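Local structure of SMI1/KNR4 family protein (Pseudomonas syringae pv. tomato, 2PAG) at residues Glu86-Tyr97 against Val100-Ala111; Ile30-Ile38 against Tyr70-Trp79. The protein is of unknown function but belongs to the SMI1/KNR4 (SUKH) family and binds calcium ions. All coordinates share one frame; numbering follows the deposited sequence.

Contact 1: Glu86-Tyr97 against Val100-Ala111; sequences ELIPICQDGEDY and VEEDGTVLLWSA. With CA (calcium ion), chain B; CA (calcium ion), chain C.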
loop_
_atom_site.group_PDB
_atom_site.type_symbol
_atom_site.label_atom_id
_atom_site.label_comp_id
_atom_site.label_asym_id
_atom_site.label_seq_id
_atom_site.Cartn_x
_atom_site.Cartn_y
_atom_site.Cartn_z
ATOM N N GLU A 86 7.002 13.342 1.045
ATOM C CA GLU A 86 7.787 12.425 1.866
ATOM C C GLU A 86 7.010 11.184 2.315
ATOM O O GLU A 86 7.598 10.222 2.815
ATOM C CB GLU A 86 8.308 13.169 3.098
ATOM C CG GLU A 86 7.206 13.677 4.011
ATOM C CD GLU A 86 7.707 14.655 5.051
ATOM O OE1 GLU A 86 8.664 14.315 5.781
ATOM O OE2 GLU A 86 7.138 15.766 5.143
ATOM N N LEU A 87 5.693 11.213 2.140
ATOM C CA LEU A 87 4.829 10.098 2.524
ATOM C C LEU A 87 4.416 9.314 1.286
ATOM O O LEU A 87 3.986 9.902 0.289
ATOM C CB LEU A 87 3.573 10.624 3.232
ATOM C CG LEU A 87 3.771 11.464 4.497
ATOM C CD1 LEU A 87 2.403 11.812 5.097
ATOM C CD2 LEU A 87 4.620 10.682 5.504
ATOM N N ILE A 88 4.541 7.989 1.349
ATOM C CA ILE A 88 4.159 7.138 0.222
ATOM C C ILE A 88 2.846 6.428 0.523
ATOM O O ILE A 88 2.757 5.645 1.469
ATOM C CB ILE A 88 5.214 6.054 -0.067
ATOM C CG1 ILE A 88 6.580 6.695 -0.306
ATOM C CG2 ILE A 88 4.793 5.241 -1.290
ATOM C CD1 ILE A 88 7.711 5.685 -0.406
ATOM N N PRO A 89 1.811 6.673 -0.291
ATOM C CA PRO A 89 0.527 6.012 -0.038
ATOM C C PRO A 89 0.588 4.497 -0.075
ATOM O O PRO A 89 1.268 3.915 -0.916
ATOM C CB PRO A 89 -0.368 6.552 -1.150
ATOM C CG PRO A 89 0.198 7.906 -1.405
ATOM C CD PRO A 89 1.686 7.667 -1.372
ATOM N N ILE A 90 -0.112 3.857 0.858
ATOM C CA ILE A 90 -0.186 2.409 0.857
ATOM C C ILE A 90 -1.627 2.044 0.511
ATOM O O ILE A 90 -1.891 0.973 -0.019
ATOM C CB ILE A 90 0.239 1.775 2.223
ATOM C CG1 ILE A 90 0.053 0.259 2.144
ATOM C CG2 ILE A 90 -0.595 2.343 3.387
ATOM C CD1 ILE A 90 0.644 -0.506 3.317
ATOM N N CYS A 91 -2.568 2.943 0.787
ATOM C CA CYS A 91 -3.950 2.632 0.453
ATOM C C CYS A 91 -4.877 3.833 0.423
ATOM O O CYS A 91 -4.973 4.585 1.387
ATOM C CB CYS A 91 -4.505 1.590 1.428
ATOM S SG CYS A 91 -6.162 0.985 1.017
ATOM N N GLN A 92 -5.561 4.000 -0.703
ATOM C CA GLN A 92 -6.520 5.087 -0.847
ATOM C C GLN A 92 -7.824 4.686 -0.146
ATOM O O GLN A 92 -8.180 3.505 -0.100
ATOM C CB GLN A 92 -6.797 5.337 -2.329
ATOM C CG GLN A 92 -7.655 6.563 -2.599
ATOM C CD GLN A 92 -8.034 6.694 -4.061
ATOM O OE1 GLN A 92 -7.315 6.222 -4.946
ATOM N NE2 GLN A 92 -9.167 7.354 -4.326
ATOM N N ASP A 93 -8.524 5.659 0.421
ATOM C CA ASP A 93 -9.805 5.396 1.079
ATOM C C ASP A 93 -10.658 6.624 0.807
ATOM O O ASP A 93 -10.702 7.550 1.613
ATOM C CB ASP A 93 -9.629 5.190 2.586
ATOM C CG ASP A 93 -10.922 4.761 3.276
ATOM O OD1 ASP A 93 -11.868 4.340 2.571
ATOM O OD2 ASP A 93 -10.988 4.830 4.525
ATOM N N GLY A 94 -11.321 6.624 -0.345
ATOM C CA GLY A 94 -12.129 7.769 -0.725
ATOM C C GLY A 94 -11.167 8.868 -1.138
ATOM O O GLY A 94 -10.373 8.687 -2.067
ATOM N N GLU A 95 -11.230 10.005 -0.451
ATOM C CA GLU A 95 -10.338 11.122 -0.735
ATOM C C GLU A 95 -9.208 11.152 0.292
ATOM O O GLU A 95 -8.357 12.040 0.263
ATOM C CB GLU A 95 -11.101 12.452 -0.701
ATOM C CG GLU A 95 -12.063 12.593 0.460
ATOM C CD GLU A 95 -12.545 14.022 0.655
ATOM O OE1 GLU A 95 -12.543 14.795 -0.328
ATOM O OE2 GLU A 95 -12.933 14.367 1.791
ATOM N N ASP A 96 -9.203 10.178 1.199
ATOM C CA ASP A 96 -8.159 10.101 2.214
ATOM C C ASP A 96 -7.132 9.064 1.797
ATOM O O ASP A 96 -7.388 8.243 0.919
ATOM C CB ASP A 96 -8.736 9.726 3.579
ATOM C CG ASP A 96 -9.644 10.799 4.151
ATOM O OD1 ASP A 96 -9.537 11.976 3.734
ATOM O OD2 ASP A 96 -10.454 10.458 5.036
ATOM N N TYR A 97 -5.970 9.091 2.441
ATOM C CA TYR A 97 -4.905 8.151 2.100
ATOM C C TYR A 97 -4.121 7.643 3.291
ATOM O O TYR A 97 -3.672 8.426 4.125
ATOM C CB TYR A 97 -3.884 8.811 1.168
ATOM C CG TYR A 97 -4.366 9.099 -0.225
ATOM C CD1 TYR A 97 -4.241 8.151 -1.236
ATOM C CD2 TYR A 97 -4.946 10.327 -0.534
ATOM C CE1 TYR A 97 -4.678 8.414 -2.525
ATOM C CE2 TYR A 97 -5.391 10.601 -1.820
ATOM C CZ TYR A 97 -5.253 9.641 -2.809
ATOM O OH TYR A 97 -5.689 9.899 -4.083
ATOM N N VAL A 100 2.786 5.926 4.209
ATOM C CA VAL A 100 3.898 5.437 5.003
ATOM C C VAL A 100 5.068 6.408 5.081
ATOM O O VAL A 100 5.541 6.931 4.061
ATOM C CB VAL A 100 4.390 4.100 4.442
ATOM C CG1 VAL A 100 5.356 3.443 5.412
ATOM C CG2 VAL A 100 3.192 3.190 4.184
ATOM N N GLU A 101 5.519 6.649 6.311
ATOM C CA GLU A 101 6.648 7.530 6.574
ATOM C C GLU A 101 7.924 6.796 6.188
ATOM O O GLU A 101 7.918 5.576 5.980
ATOM C CB GLU A 101 6.732 7.882 8.061
ATOM C CG GLU A 101 5.607 8.715 8.615
ATOM C CD GLU A 101 5.988 9.316 9.955
ATOM O OE1 GLU A 101 6.580 8.589 10.785
ATOM O OE2 GLU A 101 5.701 10.512 10.178
ATOM N N GLU A 102 9.024 7.539 6.105
ATOM C CA GLU A 102 10.302 6.945 5.743
ATOM C C GLU A 102 10.727 5.868 6.737
ATOM O O GLU A 102 11.372 4.888 6.349
ATOM C CB GLU A 102 11.358 8.047 5.626
ATOM C CG GLU A 102 10.915 9.155 4.674
ATOM C CD GLU A 102 11.953 10.243 4.486
ATOM O OE1 GLU A 102 13.035 9.946 3.932
ATOM O OE2 GLU A 102 11.679 11.397 4.890
ATOM N N ASP A 103 10.351 6.030 8.007
ATOM C CA ASP A 103 10.704 5.042 9.019
ATOM C C ASP A 103 9.673 3.931 9.181
ATOM O O ASP A 103 9.773 3.110 10.094
ATOM C CB ASP A 103 10.993 5.701 10.385
ATOM C CG ASP A 103 9.788 6.421 10.986
ATOM O OD1 ASP A 103 8.635 6.132 10.611
ATOM O OD2 ASP A 103 10.009 7.272 11.873
ATOM N N GLY A 104 8.683 3.904 8.294
ATOM C CA GLY A 104 7.690 2.847 8.345
ATOM C C GLY A 104 6.356 3.104 9.011
ATOM O O GLY A 104 5.433 2.302 8.836
ATOM N N THR A 105 6.232 4.189 9.771
ATOM C CA THR A 105 4.964 4.477 10.430
ATOM C C THR A 105 3.882 4.726 9.382
ATOM O O THR A 105 4.143 5.364 8.364
ATOM C CB THR A 105 5.069 5.728 11.332
ATOM O OG1 THR A 105 6.170 5.579 12.235
ATOM C CG2 THR A 105 3.774 5.921 12.135
ATOM N N VAL A 106 2.682 4.203 9.623
ATOM C CA VAL A 106 1.563 4.407 8.704
ATOM C C VAL A 106 0.681 5.495 9.295
ATOM O O VAL A 106 0.322 5.446 10.474
ATOM C CB VAL A 106 0.715 3.133 8.523
ATOM C CG1 VAL A 106 -0.434 3.419 7.559
ATOM C CG2 VAL A 106 1.584 2.005 7.979
ATOM N N LEU A 107 0.337 6.478 8.472
ATOM C CA LEU A 107 -0.490 7.587 8.919
ATOM C C LEU A 107 -1.715 7.680 8.038
ATOM O O LEU A 107 -1.776 7.073 6.973
ATOM C CB LEU A 107 0.278 8.905 8.802
ATOM C CG LEU A 107 1.686 8.999 9.386
ATOM C CD1 LEU A 107 2.291 10.359 9.058
ATOM C CD2 LEU A 107 1.628 8.796 10.889
ATOM N N LEU A 108 -2.692 8.454 8.485
ATOM C CA LEU A 108 -3.886 8.657 7.689
ATOM C C LEU A 108 -3.928 10.138 7.357
ATOM O O LEU A 108 -3.935 10.979 8.257
ATOM C CB LEU A 108 -5.134 8.256 8.470
ATOM C CG LEU A 108 -6.451 8.525 7.739
ATOM C CD1 LEU A 108 -6.513 7.745 6.429
ATOM C CD2 LEU A 108 -7.595 8.144 8.664
ATOM N N TRP A 109 -3.930 10.458 6.067
ATOM C CA TRP A 109 -3.976 11.848 5.641
ATOM C C TRP A 109 -5.400 12.168 5.213
ATOM O O TRP A 109 -5.942 11.528 4.311
ATOM C CB TRP A 109 -3.021 12.073 4.474
ATOM C CG TRP A 109 -2.917 13.504 4.039
ATOM C CD1 TRP A 109 -2.072 14.454 4.535
ATOM C CD2 TRP A 109 -3.677 14.137 3.007
ATOM N NE1 TRP A 109 -2.253 15.644 3.866
ATOM C CE2 TRP A 109 -3.235 15.476 2.924
ATOM C CE3 TRP A 109 -4.691 13.701 2.140
ATOM C CZ2 TRP A 109 -3.772 16.388 2.005
ATOM C CZ3 TRP A 109 -5.225 14.609 1.222
ATOM C CH2 TRP A 109 -4.763 15.937 1.164
ATOM N N SER A 110 -6.002 13.156 5.869
ATOM C CA SER A 110 -7.368 13.570 5.572
ATOM C C SER A 110 -7.407 14.696 4.542
ATOM O O SER A 110 -6.725 15.706 4.702
ATOM C CB SER A 110 -8.055 14.033 6.855
ATOM O OG SER A 110 -9.325 14.599 6.573
ATOM N N ALA A 111 -8.216 14.520 3.498
ATOM C CA ALA A 111 -8.355 15.519 2.441
ATOM C C ALA A 111 -8.807 16.863 3.008
ATOM O O ALA A 111 -9.686 16.921 3.869
ATOM C CB ALA A 111 -9.358 15.034 1.400
HETATM CA CA CA B . 7.570 7.560 12.334
HETATM CA CA CA C . 11.380 8.743 13.094
HETATM O O HOH W 1 8.053 7.473 2.854
HETATM O O HOH W 2 -11.389 13.958 4.243
HETATM O O HOH W 3 10.675 10.312 11.159
HETATM O O HOH W 4 11.171 6.980 14.723
HETATM O O HOH W 5 13.104 6.562 13.046
HETATM O O HOH W 6 13.301 8.676 11.543
#
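The rings of Tyr97 and Trp109 meet across an antiparallel strand pair. Trp109 CE3 lies at the edge of the Tyr97 ring, near its plane, 4.3 Å from Tyr97 CD2. The Glu95 carbonyl sits at the edge of the indole. Tyr97 also leans on helix 71-81, and Trp109 on Val83 and Pro84. Tyr97 and Trp109 are a hydrogen-bonded pair of the hairpin formed by strands 96-100 and 106-109. Trp109 N reaches Tyr97 O at 2.8 Å in a nearly straight bond. Asp96 OD1 takes the backbone N of Ala111 at 2.9 Å, nearly along its own C-O axis. The Asp96 CG stands beside its backbone N (chi1 -66°), which turns the carboxylate to Ala111. A water near Asp96 OD1 and Glu95 OE2 has more acceptors in reach than protons.

Ile88 and Val100 form a second hydrogen-bonded pair, where strand 88-93 meets the end of strand 96-100. Val100 N approaches Ile88 O from above the carbonyl plane, at 2.8 Å. Another water donates to both Glu86 O and Val100 O. The Leu87 and Glu101 side chains lie side by side, with Leu87 CD2 3.8 Å from Glu101 CG. Val100 CG2 packs against Ile90 CB, also at 3.8 Å.

The type I turn from Glu101 to Gly104, with Thr105 just after it, supplies the protein ligands. One calcium is held by Glu101 OE1 at 2.1 Å, both carboxylate oxygens of Asp103 and Thr105 OG1. Asp103 OD2 bridges to a second calcium, which also binds four waters. Asp103 OD1 accepts from Thr105 N, an Asx turn, which with both metal ions should limit rotation of the carboxylate. The cations probably offset the negative charge gathered here, while strands 96-100 and 106-109 lead into and out of this loop.

Contact 2: Ile30-Ile38 against Tyr70-Trp79; sequences IEEQLFINI and YLPEVCATAW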
loop_
_atom_site.group_PDB
_atom_site.type_symbol
_atom_site.label_atom_id
_atom_site.label_comp_id
_atom_site.label_asym_id
_atom_site.label_seq_id
_atom_site.Cartn_x
_atom_site.Cartn_y
_atom_site.Cartn_z
ATOM N N ILE A 30 9.927 0.749 -9.710
ATOM C CA ILE A 30 8.969 1.705 -9.165
ATOM C C ILE A 30 9.682 2.772 -8.331
ATOM O O ILE A 30 9.388 3.963 -8.450
ATOM C CB ILE A 30 7.924 1.003 -8.275
ATOM C CG1 ILE A 30 7.105 0.018 -9.110
ATOM C CG2 ILE A 30 7.026 2.036 -7.603
ATOM C CD1 ILE A 30 6.255 0.665 -10.191
ATOM N N GLU A 31 10.616 2.346 -7.490
ATOM C CA GLU A 31 11.358 3.289 -6.657
ATOM C C GLU A 31 12.055 4.321 -7.531
ATOM O O GLU A 31 11.980 5.523 -7.279
ATOM C CB GLU A 31 12.413 2.565 -5.822
ATOM C CG GLU A 31 11.846 1.655 -4.757
ATOM C CD GLU A 31 12.919 1.063 -3.872
ATOM O OE1 GLU A 31 13.774 0.309 -4.391
ATOM O OE2 GLU A 31 12.911 1.350 -2.655
ATOM N N GLU A 32 12.738 3.844 -8.561
ATOM C CA GLU A 32 13.457 4.741 -9.453
ATOM C C GLU A 32 12.524 5.697 -10.183
ATOM O O GLU A 32 12.848 6.871 -10.359
ATOM C CB GLU A 32 14.281 3.924 -10.448
ATOM C CG GLU A 32 15.244 2.969 -9.764
ATOM C CD GLU A 32 16.077 2.172 -10.747
ATOM O OE1 GLU A 32 15.499 1.641 -11.722
ATOM O OE2 GLU A 32 17.306 2.069 -10.538
ATOM N N GLN A 33 11.366 5.201 -10.603
ATOM C CA GLN A 33 10.388 6.031 -11.301
ATOM C C GLN A 33 9.899 7.184 -10.443
ATOM O O GLN A 33 9.625 8.276 -10.951
ATOM C CB GLN A 33 9.166 5.213 -11.686
ATOM C CG GLN A 33 9.334 4.295 -12.848
ATOM C CD GLN A 33 8.076 3.488 -13.068
ATOM O OE1 GLN A 33 6.974 4.042 -13.176
ATOM N NE2 GLN A 33 8.226 2.173 -13.127
ATOM N N LEU A 34 9.763 6.928 -9.144
ATOM C CA LEU A 34 9.276 7.941 -8.214
ATOM C C LEU A 34 10.408 8.644 -7.478
ATOM O O LEU A 34 10.178 9.554 -6.679
ATOM C CB LEU A 34 8.321 7.290 -7.213
ATOM C CG LEU A 34 7.024 6.753 -7.825
ATOM C CD1 LEU A 34 6.370 5.773 -6.869
ATOM C CD2 LEU A 34 6.083 7.905 -8.132
ATOM N N PHE A 35 11.634 8.215 -7.764
ATOM C CA PHE A 35 12.832 8.762 -7.141
ATOM C C PHE A 35 12.677 8.791 -5.629
ATOM O O PHE A 35 12.902 9.811 -4.978
ATOM C CB PHE A 35 13.132 10.172 -7.656
ATOM C CG PHE A 35 14.604 10.485 -7.703
ATOM C CD1 PHE A 35 15.421 9.880 -8.653
ATOM C CD2 PHE A 35 15.182 11.341 -6.772
ATOM C CE1 PHE A 35 16.793 10.116 -8.675
ATOM C CE2 PHE A 35 16.555 11.588 -6.782
ATOM C CZ PHE A 35 17.367 10.976 -7.735
ATOM N N ILE A 36 12.288 7.651 -5.077
ATOM C CA ILE A 36 12.087 7.529 -3.646
ATOM C C ILE A 36 12.544 6.144 -3.219
ATOM O O ILE A 36 12.723 5.250 -4.047
ATOM C CB ILE A 36 10.593 7.697 -3.285
ATOM C CG1 ILE A 36 10.429 7.865 -1.772
ATOM C CG2 ILE A 36 9.810 6.481 -3.763
ATOM C CD1 ILE A 36 11.036 9.136 -1.224
ATOM N N ASN A 37 12.752 5.973 -1.923
ATOM C CA ASN A 37 13.160 4.685 -1.398
ATOM C C ASN A 37 11.945 4.169 -0.644
ATOM O O ASN A 37 11.441 4.844 0.252
ATOM C CB ASN A 37 14.348 4.856 -0.448
ATOM C CG ASN A 37 14.998 3.539 -0.081
ATOM O OD1 ASN A 37 14.411 2.714 0.620
ATOM N ND2 ASN A 37 16.218 3.330 -0.562
ATOM N N ILE A 38 11.447 2.995 -1.025
ATOM C CA ILE A 38 10.291 2.421 -0.339
ATOM C C ILE A 38 10.787 1.781 0.954
ATOM O O ILE A 38 11.709 0.967 0.928
ATOM C CB ILE A 38 9.596 1.343 -1.203
ATOM C CG1 ILE A 38 9.073 1.973 -2.495
ATOM C CG2 ILE A 38 8.451 0.702 -0.417
ATOM C CD1 ILE A 38 8.559 0.974 -3.501
ATOM N N TYR A 70 -2.300 1.374 -9.066
ATOM C CA TYR A 70 -0.902 1.435 -9.501
ATOM C C TYR A 70 -0.175 2.528 -8.712
ATOM O O TYR A 70 -0.476 3.712 -8.847
ATOM C CB TYR A 70 -0.852 1.719 -11.006
ATOM C CG TYR A 70 0.525 1.626 -11.608
ATOM C CD1 TYR A 70 1.317 0.495 -11.417
ATOM C CD2 TYR A 70 1.038 2.665 -12.381
ATOM C CE1 TYR A 70 2.591 0.401 -11.985
ATOM C CE2 TYR A 70 2.308 2.583 -12.950
ATOM C CZ TYR A 70 3.077 1.452 -12.750
ATOM O OH TYR A 70 4.324 1.377 -13.333
ATOM N N LEU A 71 0.813 2.127 -7.912
ATOM C CA LEU A 71 1.524 3.069 -7.047
ATOM C C LEU A 71 1.968 4.408 -7.637
ATOM O O LEU A 71 1.721 5.457 -7.036
ATOM C CB LEU A 71 2.718 2.375 -6.374
ATOM C CG LEU A 71 3.413 3.133 -5.234
ATOM C CD1 LEU A 71 2.384 3.617 -4.202
ATOM C CD2 LEU A 71 4.432 2.216 -4.566
ATOM N N PRO A 72 2.628 4.405 -8.807
ATOM C CA PRO A 72 3.049 5.697 -9.358
ATOM C C PRO A 72 1.880 6.645 -9.615
ATOM O O PRO A 72 1.997 7.850 -9.389
ATOM C CB PRO A 72 3.784 5.305 -10.635
ATOM C CG PRO A 72 4.367 3.965 -10.278
ATOM C CD PRO A 72 3.191 3.294 -9.595
ATOM N N GLU A 73 0.760 6.106 -10.096
ATOM C CA GLU A 73 -0.415 6.935 -10.356
ATOM C C GLU A 73 -1.079 7.376 -9.052
ATOM O O GLU A 73 -1.550 8.507 -8.947
ATOM C CB GLU A 73 -1.432 6.190 -11.230
ATOM C CG GLU A 73 -0.958 5.874 -12.648
ATOM C CD GLU A 73 -0.959 7.080 -13.583
ATOM O OE1 GLU A 73 -0.593 6.904 -14.767
ATOM O OE2 GLU A 73 -1.326 8.195 -13.151
ATOM N N VAL A 74 -1.131 6.485 -8.064
ATOM C CA VAL A 74 -1.727 6.830 -6.777
ATOM C C VAL A 74 -0.896 7.935 -6.104
ATOM O O VAL A 74 -1.441 8.852 -5.490
ATOM C CB VAL A 74 -1.813 5.586 -5.840
ATOM C CG1 VAL A 74 -2.298 5.992 -4.465
ATOM C CG2 VAL A 74 -2.775 4.558 -6.425
ATOM N N CYS A 75 0.428 7.850 -6.225
ATOM C CA CYS A 75 1.309 8.855 -5.635
ATOM C C CYS A 75 1.071 10.214 -6.278
ATOM O O CYS A 75 0.916 11.220 -5.587
ATOM C CB CYS A 75 2.778 8.469 -5.819
ATOM S SG CYS A 75 3.358 7.186 -4.693
ATOM N N ALA A 76 1.050 10.236 -7.606
ATOM C CA ALA A 76 0.828 11.476 -8.340
ATOM C C ALA A 76 -0.473 12.137 -7.899
ATOM O O ALA A 76 -0.510 13.340 -7.639
ATOM C CB ALA A 76 0.793 11.200 -9.820
ATOM N N THR A 77 -1.536 11.345 -7.811
ATOM C CA THR A 77 -2.843 11.853 -7.405
ATOM C C THR A 77 -2.826 12.365 -5.969
ATOM O O THR A 77 -3.319 13.456 -5.686
ATOM C CB THR A 77 -3.926 10.768 -7.528
ATOM O OG1 THR A 77 -4.055 10.368 -8.902
ATOM C CG2 THR A 77 -5.262 11.293 -7.020
ATOM N N ALA A 78 -2.250 11.582 -5.066
ATOM C CA ALA A 78 -2.190 11.958 -3.658
ATOM C C ALA A 78 -1.316 13.186 -3.409
ATOM O O ALA A 78 -1.711 14.101 -2.686
ATOM C CB ALA A 78 -1.682 10.770 -2.823
ATOM N N TRP A 79 -0.129 13.212 -4.007
ATOM C CA TRP A 79 0.766 14.340 -3.812
ATOM C C TRP A 79 0.173 15.614 -4.404
ATOM O O TRP A 79 0.350 16.697 -3.848
ATOM C CB TRP A 79 2.145 14.039 -4.413
ATOM C CG TRP A 79 2.873 12.952 -3.676
ATOM C CD1 TRP A 79 2.776 12.657 -2.345
ATOM C CD2 TRP A 79 3.837 12.044 -4.219
ATOM N NE1 TRP A 79 3.624 11.619 -2.024
ATOM C CE2 TRP A 79 4.288 11.224 -3.155
ATOM C CE3 TRP A 79 4.366 11.841 -5.498
ATOM C CZ2 TRP A 79 5.246 10.218 -3.337
ATOM C CZ3 TRP A 79 5.318 10.841 -5.679
ATOM C CH2 TRP A 79 5.748 10.043 -4.603
HETATM O O HOH W 7 5.202 3.115 -14.858
#
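Helix 30-34 and helix 71-79 run side by side in roughly the same direction, with Leu34 facing Pro72. Their axes come within 10.5 Å and cross at -30°. The first helix ends in a Schellman motif. Phe35 has positive phi at the C-prime position, and Ile36 N bonds back to Glu31 O. Glu31 also takes part in this end through its side chain: its OE2 accepts from Ile38 N at 2.7 Å, through the anti lone pair. Tyr70 is the N-cap residue of the second helix.

Leu34 is a knob in a hole made by Leu71, Pro72, Cys75 and Trp79. Its two methyl groups divide the work. CD1 meets Cys75 SG at 4.0 Å, and CD2 meets Trp79 CZ3 at 3.9 Å, obliquely to the indole. Arg85 ties the two sides here: it makes a cation-pi contact with Trp79 and a hydrogen bond to Leu34 O.

One turn earlier, Ile30 uses separate branches. Its CD1 reaches Pro72 CG at 3.8 Å and also touches the phenol end of Tyr70. Its CG2, anti to the backbone N, meets Leu71 CD2 at 4.0 Å. Pro72 CD covers one face of the Tyr70 ring, over its centre. A water at the ring edge, in its plane, donates to Gln33 OE1 at 2.6 Å and is hydrogen-bonded to Tyr70 OH.

Helix 71-81 also packs Cys75 and Ala78 on Pro89, so it lies between helix 24-34 and strand 88-93. No direct hydrogen bond crosses between the segments. The two helices are therefore joined by apolar side chains, with the Gln33-water-Tyr70 bridge as a polar link at the margin.

Contact 2 joins two helices, and contact 1 joins strands of the antiparallel sheet that follows helix 71-81 in the chain. Their centres are about 12 Å apart, and they touch directly. Trp79 NE1 is probably hydrogen-bonded to Leu87 O at 2.9 Å. One indole therefore belongs to both contacts, its ring to contact 2 and its N-H to the backbone of contact 1. Helix 71-81 also lies against the sheet: Ala78 CB meets Pro89 CG at 3.7 Å, and Leu71 CD1 approaches Pro89 O. The calcium ligands belong to contact 1. The side chain of Trp79 is about 11 Å from that of Glu101, so contact 2 stands back from the metal site.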